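Local coordinates for protein calmodulin-binding transcription activator 1 (Homo sapiens, PDB 2CXK) that activates transcription in the nucleus as a DNA-binding regulator that may interact with calmodulin, and is represented here by its immunoglobulin-like IPT/TIG domain, at residues Gly22-Thr28 / Gly55-Cys61; Trp31-Asn37 / Val73-Asn77; Asp65-Leu71 / Ser83-Lys89. All coordinates share one frame; numbering follows the deposited sequence.

Contact 1 of 3, residues Gly22-Thr28 / Gly55-Cys61. With SO4 (sulfate ion), chain F.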
loop_
_atom_site.group_PDB
_atom_site.type_symbol
_atom_site.label_atom_id
_atom_site.label_comp_id
_atom_site.label_asym_id
_atom_site.label_seq_id
_atom_site.Cartn_x
_atom_site.Cartn_y
_atom_site.Cartn_z
ATOM N N GLY A 22 -14.244 -3.946 -0.920
ATOM C CA GLY A 22 -14.253 -2.925 0.117
ATOM C C GLY A 22 -12.964 -2.850 0.920
ATOM O O GLY A 22 -12.977 -2.551 2.118
ATOM N N VAL A 23 -11.844 -3.134 0.264
ATOM C CA VAL A 23 -10.543 -3.072 0.916
ATOM C C VAL A 23 -9.697 -1.982 0.256
ATOM O O VAL A 23 -9.616 -1.914 -0.968
ATOM C CB VAL A 23 -9.777 -4.412 0.784
ATOM C CG1 VAL A 23 -8.455 -4.328 1.525
ATOM C CG2 VAL A 23 -10.620 -5.550 1.310
ATOM N N LYS A 24 -9.070 -1.126 1.060
ATOM C CA LYS A 24 -8.222 -0.083 0.497
ATOM C C LYS A 24 -6.987 -0.708 -0.155
ATOM O O LYS A 24 -6.357 -1.607 0.406
ATOM C CB LYS A 24 -7.751 0.893 1.581
ATOM C CG LYS A 24 -6.762 1.922 1.050
ATOM C CD LYS A 24 -6.301 2.855 2.142
ATOM C CE LYS A 24 -5.523 2.100 3.205
ATOM N NZ LYS A 24 -5.249 2.975 4.370
ATOM N N VAL A 25 -6.643 -0.228 -1.343
ATOM C CA VAL A 25 -5.467 -0.718 -2.040
ATOM C C VAL A 25 -4.636 0.495 -2.446
ATOM O O VAL A 25 -5.174 1.477 -2.968
ATOM C CB VAL A 25 -5.845 -1.519 -3.316
ATOM C CG1 VAL A 25 -4.583 -2.019 -4.013
ATOM C CG2 VAL A 25 -6.735 -2.707 -2.949
ATOM N N LEU A 26 -3.340 0.456 -2.155
ATOM C CA LEU A 26 -2.451 1.541 -2.558
ATOM C C LEU A 26 -1.704 0.997 -3.764
ATOM O O LEU A 26 -1.303 -0.164 -3.772
ATOM C CB LEU A 26 -1.462 1.895 -1.437
ATOM C CG LEU A 26 -2.088 2.536 -0.198
ATOM C CD1 LEU A 26 -1.000 2.949 0.781
ATOM C CD2 LEU A 26 -2.909 3.762 -0.618
ATOM N N ILE A 27 -1.554 1.823 -4.798
ATOM C CA ILE A 27 -0.850 1.415 -6.011
ATOM C C ILE A 27 0.145 2.511 -6.354
ATOM O O ILE A 27 -0.225 3.673 -6.512
ATOM C CB ILE A 27 -1.823 1.229 -7.191
ATOM C CG1 ILE A 27 -2.870 0.182 -6.817
ATOM C CG2 ILE A 27 -1.053 0.827 -8.447
ATOM C CD1 ILE A 27 -3.912 -0.076 -7.887
ATOM N N THR A 28 1.409 2.135 -6.466
ATOM C CA THR A 28 2.442 3.105 -6.745
ATOM C C THR A 28 2.970 2.991 -8.163
ATOM O O THR A 28 2.930 1.927 -8.786
ATOM C CB THR A 28 3.597 2.974 -5.731
ATOM O OG1 THR A 28 4.218 1.692 -5.868
ATOM C CG2 THR A 28 3.066 3.129 -4.318
ATOM N N GLY A 55 2.847 9.839 -7.318
ATOM C CA GLY A 55 3.233 8.446 -7.413
ATOM C C GLY A 55 2.434 7.460 -6.588
ATOM O O GLY A 55 2.703 6.259 -6.645
ATOM N N VAL A 56 1.447 7.947 -5.842
ATOM C CA VAL A 56 0.649 7.068 -4.992
ATOM C C VAL A 56 -0.850 7.218 -5.179
ATOM O O VAL A 56 -1.413 8.270 -4.893
ATOM C CB VAL A 56 0.962 7.319 -3.510
ATOM C CG1 VAL A 56 0.106 6.412 -2.626
ATOM C CG2 VAL A 56 2.450 7.091 -3.262
ATOM N N LEU A 57 -1.491 6.157 -5.658
ATOM C CA LEU A 57 -2.938 6.162 -5.847
ATOM C C LEU A 57 -3.610 5.271 -4.806
ATOM O O LEU A 57 -3.077 4.220 -4.444
ATOM C CB LEU A 57 -3.300 5.638 -7.238
ATOM C CG LEU A 57 -3.058 6.635 -8.363
ATOM C CD1 LEU A 57 -3.228 5.963 -9.725
ATOM C CD2 LEU A 57 -4.031 7.776 -8.183
ATOM N N ARG A 58 -4.779 5.698 -4.341
ATOM C CA ARG A 58 -5.556 4.932 -3.371
ATOM C C ARG A 58 -6.950 4.672 -3.924
ATOM O O ARG A 58 -7.585 5.563 -4.478
ATOM C CB ARG A 58 -5.709 5.693 -2.053
ATOM C CG ARG A 58 -6.633 4.985 -1.037
ATOM C CD ARG A 58 -7.148 5.937 0.047
ATOM N NE ARG A 58 -8.015 6.981 -0.498
ATOM C CZ ARG A 58 -8.332 8.109 0.133
ATOM N NH1 ARG A 58 -7.854 8.359 1.347
ATOM N NH2 ARG A 58 -9.131 8.993 -0.452
ATOM N N CYS A 59 -7.433 3.450 -3.760
ATOM C CA CYS A 59 -8.782 3.119 -4.200
ATOM C C CYS A 59 -9.295 2.047 -3.253
ATOM O O CYS A 59 -8.531 1.499 -2.468
ATOM C CB CYS A 59 -8.781 2.599 -5.643
ATOM S SG CYS A 59 -8.060 0.946 -5.890
ATOM N N TYR A 60 -10.591 1.779 -3.306
ATOM C CA TYR A 60 -11.198 0.738 -2.484
ATOM C C TYR A 60 -11.691 -0.279 -3.509
ATOM O O TYR A 60 -12.542 0.028 -4.345
ATOM C CB TYR A 60 -12.335 1.340 -1.664
ATOM C CG TYR A 60 -11.858 2.518 -0.833
ATOM C CD1 TYR A 60 -11.001 2.329 0.255
ATOM C CD2 TYR A 60 -12.224 3.824 -1.160
ATOM C CE1 TYR A 60 -10.528 3.416 0.997
ATOM C CE2 TYR A 60 -11.755 4.911 -0.431
ATOM C CZ TYR A 60 -10.913 4.700 0.649
ATOM O OH TYR A 60 -10.492 5.774 1.392
ATOM N N CYS A 61 -11.139 -1.486 -3.462
ATOM C CA CYS A 61 -11.494 -2.483 -4.460
ATOM C C CYS A 61 -12.965 -2.856 -4.443
ATOM O O CYS A 61 -13.631 -2.754 -3.418
ATOM C CB CYS A 61 -10.615 -3.729 -4.317
ATOM S SG CYS A 61 -10.958 -4.785 -2.905
HETATM S S SO4 F . -9.007 4.538 4.781
HETATM O O1 SO4 F . -7.490 4.507 4.689
HETATM O O2 SO4 F . -9.369 5.184 6.110
HETATM O O3 SO4 F . -9.436 5.452 3.779
HETATM O O4 SO4 F . -9.416 3.182 4.885
#
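Lys24 and Tyr60 sit opposite each other as a non-hydrogen-bonded pair and close on one sulfate ion, probably from the crystallisation liquor. Lys24 can be followed outward atom by atom. Its CB lies 3.8 Å from Tyr60 CD1 and CE1. With CG anti to the backbone N (chi1 175°), the chain leaves the ring and meets Arg58: Lys24 CG lies 3.7 Å from Arg58 CG, and Lys24 CD lies between the CD of that arginine and sulfate O1. The bend at chi3 keeps CE beside O1 and brings NZ to it, where NZ donates to O1 at 2.7 Å. Tyr60 OH donates to sulfate O3 at 2.6 Å, and this oxygen lies at the ring edge, in its plane. Lys24 NZ also forms a salt bridge with Asp11 of the second subunit, so its charge has two anionic partners. Residues 24-28 and 56-60 are antiparallel neighbours in the beta-sandwich of an IPT/TIG domain, an immunoglobulin-like fold; their axes approach to 4.6 Å at 156°. Val25 with Cys59 and Ile27 with Leu57 are the hydrogen-bonded pairs, each joined by two backbone bonds. The face carrying Lys24, Leu26, Thr28, Val56, Arg58 and Tyr60 reaches the second subunit, whose Ser13 packs on Leu26. There Leu26 CD2 touches Arg58 CB at 3.7 Å. The other face, with Val25, Ile27, Leu57 and Cys59, is buried against strands 38-42 and 67-75. Toward Gly22 and Cys61, Gly22 N donates to Cys61 O at 2.8 Å, and Cys61 SG takes a weak bond from Val23 N at 3.7 Å.

Contact 2 of 3, residues Trp31-Asn37 / Val73-Asn77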
loop_
_atom_site.group_PDB
_atom_site.type_symbol
_atom_site.label_atom_id
_atom_site.label_comp_id
_atom_site.label_asym_id
_atom_site.label_seq_id
_atom_site.Cartn_x
_atom_site.Cartn_y
_atom_site.Cartn_z
ATOM N N TRP A 31 2.478 8.049 -11.458
ATOM C CA TRP A 31 1.328 8.951 -11.545
ATOM C C TRP A 31 1.677 10.333 -10.999
ATOM O O TRP A 31 2.122 10.461 -9.864
ATOM C CB TRP A 31 0.126 8.393 -10.771
ATOM C CG TRP A 31 0.231 6.936 -10.402
ATOM C CD1 TRP A 31 0.252 6.418 -9.135
ATOM C CD2 TRP A 31 0.324 5.817 -11.293
ATOM N NE1 TRP A 31 0.352 5.052 -9.183
ATOM C CE2 TRP A 31 0.399 4.653 -10.491
ATOM C CE3 TRP A 31 0.353 5.680 -12.688
ATOM C CZ2 TRP A 31 0.500 3.371 -11.039
ATOM C CZ3 TRP A 31 0.455 4.400 -13.233
ATOM C CH2 TRP A 31 0.527 3.264 -12.407
ATOM N N GLN A 32 1.447 11.368 -11.804
ATOM C CA GLN A 32 1.764 12.734 -11.394
ATOM C C GLN A 32 0.620 13.724 -11.600
ATOM O O GLN A 32 0.505 14.704 -10.860
ATOM C CB GLN A 32 2.996 13.230 -12.158
ATOM C CG GLN A 32 4.263 12.416 -11.928
ATOM C CD GLN A 32 4.786 12.528 -10.504
ATOM O OE1 GLN A 32 4.947 13.632 -9.975
ATOM N NE2 GLN A 32 5.063 11.384 -9.879
ATOM N N GLU A 33 -0.214 13.468 -12.606
ATOM C CA GLU A 33 -1.341 14.348 -12.933
ATOM C C GLU A 33 -2.022 14.932 -11.701
ATOM O O GLU A 33 -2.108 14.290 -10.657
ATOM C CB GLU A 33 -2.379 13.600 -13.783
ATOM C CG GLU A 33 -1.862 13.113 -15.140
ATOM C CD GLU A 33 -1.323 14.239 -16.013
ATOM O OE1 GLU A 33 -2.096 15.169 -16.330
ATOM O OE2 GLU A 33 -0.126 14.190 -16.380
ATOM N N ALA A 34 -2.501 16.162 -11.826
ATOM C CA ALA A 34 -3.171 16.810 -10.712
ATOM C C ALA A 34 -4.669 16.571 -10.798
ATOM O O ALA A 34 -5.341 16.433 -9.780
ATOM C CB ALA A 34 -2.872 18.310 -10.713
ATOM N N SER A 35 -5.185 16.506 -12.020
ATOM C CA SER A 35 -6.611 16.296 -12.234
ATOM C C SER A 35 -7.126 15.041 -11.530
ATOM O O SER A 35 -6.481 13.996 -11.545
ATOM C CB SER A 35 -6.914 16.212 -13.731
ATOM O OG SER A 35 -8.310 16.200 -13.955
ATOM N N ASN A 36 -8.303 15.169 -10.928
ATOM C CA ASN A 36 -8.959 14.095 -10.190
ATOM C C ASN A 36 -9.703 13.120 -11.120
ATOM O O ASN A 36 -10.898 12.879 -10.946
ATOM C CB ASN A 36 -9.946 14.732 -9.207
ATOM C CG ASN A 36 -10.634 13.719 -8.315
ATOM O OD1 ASN A 36 -11.617 14.042 -7.645
ATOM N ND2 ASN A 36 -10.120 12.494 -8.289
ATOM N N ASN A 37 -9.006 12.556 -12.101
ATOM C CA ASN A 37 -9.659 11.636 -13.031
ATOM C C ASN A 37 -9.016 10.260 -13.112
ATOM O O ASN A 37 -9.131 9.570 -14.127
ATOM C CB ASN A 37 -9.717 12.254 -14.428
ATOM C CG ASN A 37 -10.556 13.509 -14.465
ATOM O OD1 ASN A 37 -10.079 14.571 -14.857
ATOM N ND2 ASN A 37 -11.815 13.393 -14.053
ATOM N N VAL A 73 -4.367 0.784 -13.894
ATOM C CA VAL A 73 -4.592 2.183 -13.536
ATOM C C VAL A 73 -4.999 2.925 -14.815
ATOM O O VAL A 73 -4.404 2.717 -15.870
ATOM C CB VAL A 73 -3.317 2.841 -12.975
ATOM C CG1 VAL A 73 -3.556 4.317 -12.730
ATOM C CG2 VAL A 73 -2.909 2.159 -11.689
ATOM N N ALA A 74 -6.018 3.772 -14.716
ATOM C CA ALA A 74 -6.494 4.541 -15.862
ATOM C C ALA A 74 -6.632 6.015 -15.497
ATOM O O ALA A 74 -6.766 6.365 -14.324
ATOM C CB ALA A 74 -7.838 4.004 -16.325
ATOM N N PHE A 75 -6.592 6.873 -16.513
ATOM C CA PHE A 75 -6.754 8.315 -16.334
ATOM C C PHE A 75 -7.755 8.690 -17.421
ATOM O O PHE A 75 -7.516 8.413 -18.599
ATOM C CB PHE A 75 -5.442 9.062 -16.561
ATOM C CG PHE A 75 -5.515 10.522 -16.209
ATOM C CD1 PHE A 75 -5.525 10.929 -14.877
ATOM C CD2 PHE A 75 -5.611 11.490 -17.207
ATOM C CE1 PHE A 75 -5.631 12.280 -14.542
ATOM C CE2 PHE A 75 -5.718 12.845 -16.883
ATOM C CZ PHE A 75 -5.729 13.242 -15.551
ATOM N N ASN A 76 -8.866 9.306 -17.025
ATOM C CA ASN A 76 -9.931 9.663 -17.967
ATOM C C ASN A 76 -10.389 8.387 -18.676
ATOM O O ASN A 76 -10.722 8.390 -19.858
ATOM C CB ASN A 76 -9.439 10.701 -18.978
ATOM C CG ASN A 76 -9.402 12.102 -18.399
ATOM O OD1 ASN A 76 -8.585 12.929 -18.801
ATOM N ND2 ASN A 76 -10.298 12.382 -17.462
ATOM N N ASN A 77 -10.410 7.302 -17.902
ATOM C CA ASN A 77 -10.809 5.956 -18.332
ATOM C C ASN A 77 -9.893 5.335 -19.370
ATOM O O ASN A 77 -10.224 4.307 -19.957
ATOM C CB ASN A 77 -12.253 5.912 -18.856
ATOM C CG ASN A 77 -12.802 4.483 -18.934
ATOM O OD1 ASN A 77 -13.394 4.075 -19.940
ATOM N ND2 ASN A 77 -12.607 3.719 -17.864
HETATM O O HOH W 1 -10.055 7.195 -15.107
#
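The Phe75 ring is clasped by a loop that reaches both of its faces and its edge. Glu33 CG stands over one face, 4.0 Å from the ring centroid and 18° off the normal, a CH-pi contact made by the aliphatic part of an acidic side chain. Its chain bends at chi2 (-58°), and the carboxylate plane ends up steeply turned, 73° from that of the ring. Asn37 CB covers the opposite face, offset toward the rim. Ser35 comes in at the edge: its carbonyl O lies near the ring plane, 3.6 Å from Phe75 CE1, while Ser35 CB meets CZ. Three residues of 31-37 thus meet the outer part of one phenylalanine, on both faces and at an edge.

The loop end is also tied to the strand end through the backbone. Asn76 N donates to Asn37 O at 2.9 Å in a nearly straight bond, and a water that donates to the same Asn37 O accepts from Asn77 N, bridging the two segments a second time. Within the loop, Asn36 is the centre of an inverse gamma turn, and Ser35 OG donates to Asn37 OD1 at 2.6 Å from above the carbonyl plane.

At the inner end, Val73 lies over a face of the Trp31 indole. Val73 CG1 is 4.1 Å from the centroid of the six-membered ring, and CG2 meets Trp31 CZ2 at 3.7 Å. Trp31 NE1 is held by the carbonyl O of Ile27.

The contact joins the loop between strands 24-28 and 38-42 to the end of strand 67-75; Tyr38 of strand 38-42 meets Phe75 edge-to-face, and Leu57 of strand 56-60 packs on both Trp31 and Val73.

Contact 3 of 3, residues Asp65-Leu71 / Ser83-Lys89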
loop_
_atom_site.group_PDB
_atom_site.type_symbol
_atom_site.label_atom_id
_atom_site.label_comp_id
_atom_site.label_asym_id
_atom_site.label_seq_id
_atom_site.Cartn_x
_atom_site.Cartn_y
_atom_site.Cartn_z
ATOM N N ASP A 65 -15.927 -12.237 -7.685
ATOM C CA ASP A 65 -15.847 -13.660 -7.364
ATOM C C ASP A 65 -14.413 -14.003 -7.042
ATOM O O ASP A 65 -13.495 -13.299 -7.453
ATOM C CB ASP A 65 -16.244 -14.552 -8.542
ATOM C CG ASP A 65 -17.628 -14.284 -9.041
ATOM O OD1 ASP A 65 -18.486 -13.898 -8.226
ATOM O OD2 ASP A 65 -17.858 -14.479 -10.255
ATOM N N THR A 66 -14.223 -15.100 -6.323
ATOM C CA THR A 66 -12.886 -15.543 -5.980
ATOM C C THR A 66 -12.174 -15.847 -7.289
ATOM O O THR A 66 -12.801 -16.263 -8.265
ATOM C CB THR A 66 -12.926 -16.812 -5.120
ATOM O OG1 THR A 66 -13.693 -17.812 -5.796
ATOM C CG2 THR A 66 -13.560 -16.515 -3.773
ATOM N N GLY A 67 -10.867 -15.617 -7.310
ATOM C CA GLY A 67 -10.089 -15.863 -8.509
ATOM C C GLY A 67 -9.097 -14.744 -8.745
ATOM O O GLY A 67 -9.110 -13.735 -8.043
ATOM N N LEU A 68 -8.235 -14.920 -9.735
ATOM C CA LEU A 68 -7.240 -13.911 -10.055
ATOM C C LEU A 68 -7.818 -12.962 -11.092
ATOM O O LEU A 68 -8.539 -13.385 -11.996
ATOM C CB LEU A 68 -5.977 -14.575 -10.605
ATOM C CG LEU A 68 -5.373 -15.665 -9.714
ATOM C CD1 LEU A 68 -4.215 -16.324 -10.429
ATOM C CD2 LEU A 68 -4.916 -15.063 -8.399
ATOM N N VAL A 69 -7.513 -11.676 -10.958
ATOM C CA VAL A 69 -8.015 -10.693 -11.907
ATOM C C VAL A 69 -6.935 -9.687 -12.248
ATOM O O VAL A 69 -5.916 -9.600 -11.572
ATOM C CB VAL A 69 -9.231 -9.917 -11.342
ATOM C CG1 VAL A 69 -10.348 -10.880 -10.989
ATOM C CG2 VAL A 69 -8.816 -9.114 -10.112
ATOM N N THR A 70 -7.168 -8.923 -13.306
ATOM C CA THR A 70 -6.235 -7.888 -13.725
ATOM C C THR A 70 -6.515 -6.627 -12.920
ATOM O O THR A 70 -7.667 -6.339 -12.592
ATOM C CB THR A 70 -6.436 -7.527 -15.201
ATOM O OG1 THR A 70 -7.827 -7.264 -15.424
ATOM C CG2 THR A 70 -5.979 -8.653 -16.108
ATOM N N LEU A 71 -5.457 -5.890 -12.589
ATOM C CA LEU A 71 -5.582 -4.625 -11.876
ATOM C C LEU A 71 -4.825 -3.627 -12.745
ATOM O O LEU A 71 -3.636 -3.808 -13.014
ATOM C CB LEU A 71 -4.952 -4.707 -10.476
ATOM C CG LEU A 71 -4.847 -3.375 -9.716
ATOM C CD1 LEU A 71 -6.206 -2.664 -9.693
ATOM C CD2 LEU A 71 -4.353 -3.642 -8.292
ATOM N N SER A 83 -0.810 -4.387 -16.481
ATOM C CA SER A 83 -1.784 -5.078 -15.633
ATOM C C SER A 83 -0.991 -5.899 -14.623
ATOM O O SER A 83 0.025 -6.491 -14.980
ATOM C CB SER A 83 -2.646 -6.045 -16.448
ATOM O OG SER A 83 -3.383 -5.374 -17.454
ATOM N N VAL A 84 -1.436 -5.916 -13.369
ATOM C CA VAL A 84 -0.778 -6.725 -12.345
ATOM C C VAL A 84 -1.847 -7.621 -11.751
ATOM O O VAL A 84 -3.033 -7.295 -11.780
ATOM C CB VAL A 84 -0.133 -5.870 -11.218
ATOM C CG1 VAL A 84 0.998 -5.030 -11.795
ATOM C CG2 VAL A 84 -1.177 -4.979 -10.552
ATOM N N VAL A 85 -1.437 -8.757 -11.210
ATOM C CA VAL A 85 -2.396 -9.682 -10.636
ATOM C C VAL A 85 -2.965 -9.233 -9.290
ATOM O O VAL A 85 -2.240 -8.737 -8.426
ATOM C CB VAL A 85 -1.755 -11.075 -10.461
ATOM C CG1 VAL A 85 -0.609 -10.987 -9.465
ATOM C CG2 VAL A 85 -2.792 -12.083 -9.999
ATOM N N PHE A 86 -4.275 -9.390 -9.124
ATOM C CA PHE A 86 -4.926 -9.066 -7.856
ATOM C C PHE A 86 -5.782 -10.285 -7.573
ATOM O O PHE A 86 -6.472 -10.783 -8.460
ATOM C CB PHE A 86 -5.795 -7.813 -7.957
ATOM C CG PHE A 86 -6.324 -7.330 -6.625
ATOM C CD1 PHE A 86 -7.630 -7.619 -6.230
ATOM C CD2 PHE A 86 -5.506 -6.611 -5.757
ATOM C CE1 PHE A 86 -8.114 -7.195 -4.984
ATOM C CE2 PHE A 86 -5.977 -6.182 -4.509
ATOM C CZ PHE A 86 -7.285 -6.475 -4.125
ATOM N N GLU A 87 -5.751 -10.765 -6.341
ATOM C CA GLU A 87 -6.502 -11.961 -6.015
ATOM C C GLU A 87 -7.648 -11.819 -5.037
ATOM O O GLU A 87 -7.513 -11.210 -3.982
ATOM C CB GLU A 87 -5.546 -13.041 -5.497
ATOM C CG GLU A 87 -6.254 -14.250 -4.896
ATOM C CD GLU A 87 -5.316 -15.410 -4.608
ATOM O OE1 GLU A 87 -4.134 -15.155 -4.296
ATOM O OE2 GLU A 87 -5.773 -16.578 -4.677
ATOM N N TYR A 88 -8.790 -12.384 -5.411
ATOM C CA TYR A 88 -9.939 -12.403 -4.530
ATOM C C TYR A 88 -9.925 -13.812 -3.946
ATOM O O TYR A 88 -10.069 -14.804 -4.670
ATOM C CB TYR A 88 -11.235 -12.126 -5.293
ATOM C CG TYR A 88 -11.418 -10.661 -5.624
ATOM C CD1 TYR A 88 -10.904 -10.117 -6.801
ATOM C CD2 TYR A 88 -12.061 -9.804 -4.729
ATOM C CE1 TYR A 88 -11.025 -8.753 -7.078
ATOM C CE2 TYR A 88 -12.184 -8.441 -4.996
ATOM C CZ TYR A 88 -11.664 -7.922 -6.171
ATOM O OH TYR A 88 -11.794 -6.575 -6.442
ATOM N N LYS A 89 -9.692 -13.891 -2.640
ATOM C CA LYS A 89 -9.635 -15.172 -1.942
ATOM C C LYS A 89 -10.969 -15.476 -1.286
ATOM O O LYS A 89 -11.669 -14.571 -0.838
ATOM C CB LYS A 89 -8.552 -15.145 -0.864
ATOM C CG LYS A 89 -7.150 -14.874 -1.374
ATOM C CD LYS A 89 -6.148 -14.919 -0.236
ATOM C CE LYS A 89 -4.724 -14.776 -0.746
ATOM N NZ LYS A 89 -3.727 -14.882 0.356
#
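Strands 67-71 and 84-88 run antiparallel, their axes 4.7 Å apart at closest and 140° between directions, as neighbours in the immunoglobulin-like IPT/TIG fold. Gly67 with Tyr88, Val69 with Phe86 and Leu71 with Val84 are hydrogen-bonded pairs, each with two backbone bonds; Leu71 N to Val84 O is the most bent, at 133°. At Gly67, phi of 138° would jam a CB against the preceding carbonyl O, which accounts for the glycine.

On the face of Val69, Leu71, Val84, Phe86 and Tyr88, Leu71 CB lies alongside Val84 CG2 at 3.8 Å, both side chains pointing the same way, and Leu71 CD2 reaches Phe86 CD2. Phe42 of strand 38-42 meets the Phe86 ring edge-to-face. On the face of Leu68 and Glu87, Glu87 CB, CG and CD all lie against the single methyl Leu68 CD2, CB nearest at 3.6 Å. A glycine in place of Glu87 would probably take the cover of CB and CG from Leu68 CD2, leaving Val85 CG2 as its neighbour across the strands and a gap beside the methyl. Tyr88 OH is hydrogen-bonded to the carbonyl O of Pro62, and Val69 CG2 sits in plane at the Tyr88 ring edge, 3.8 Å from CE1.

In the fold
All three contacts lie within one IPT/TIG domain and are built on the connected strands of its beta-sandwich. Contact 1 closes before contact 3 opens along the chain, whereas contact 2 alternates with each of them. The centres of contacts 1 and 2 are about 13 Å apart, those of 1 and 3 about 14 Å, and those of 2 and 3 about 22 Å, on opposite sides of the chain's centre. Contacts 2 and 3 share strand 67-75, using its two ends. Leu57 of contact 1 reaches both segments of contact 2, while Ile27 meets Leu71 and Val25 meets Phe86. The strand pair of contact 1 therefore packs against both the loop end (contact 2) and the 67-71/84-88 pair (contact 3) in one hydrophobic core.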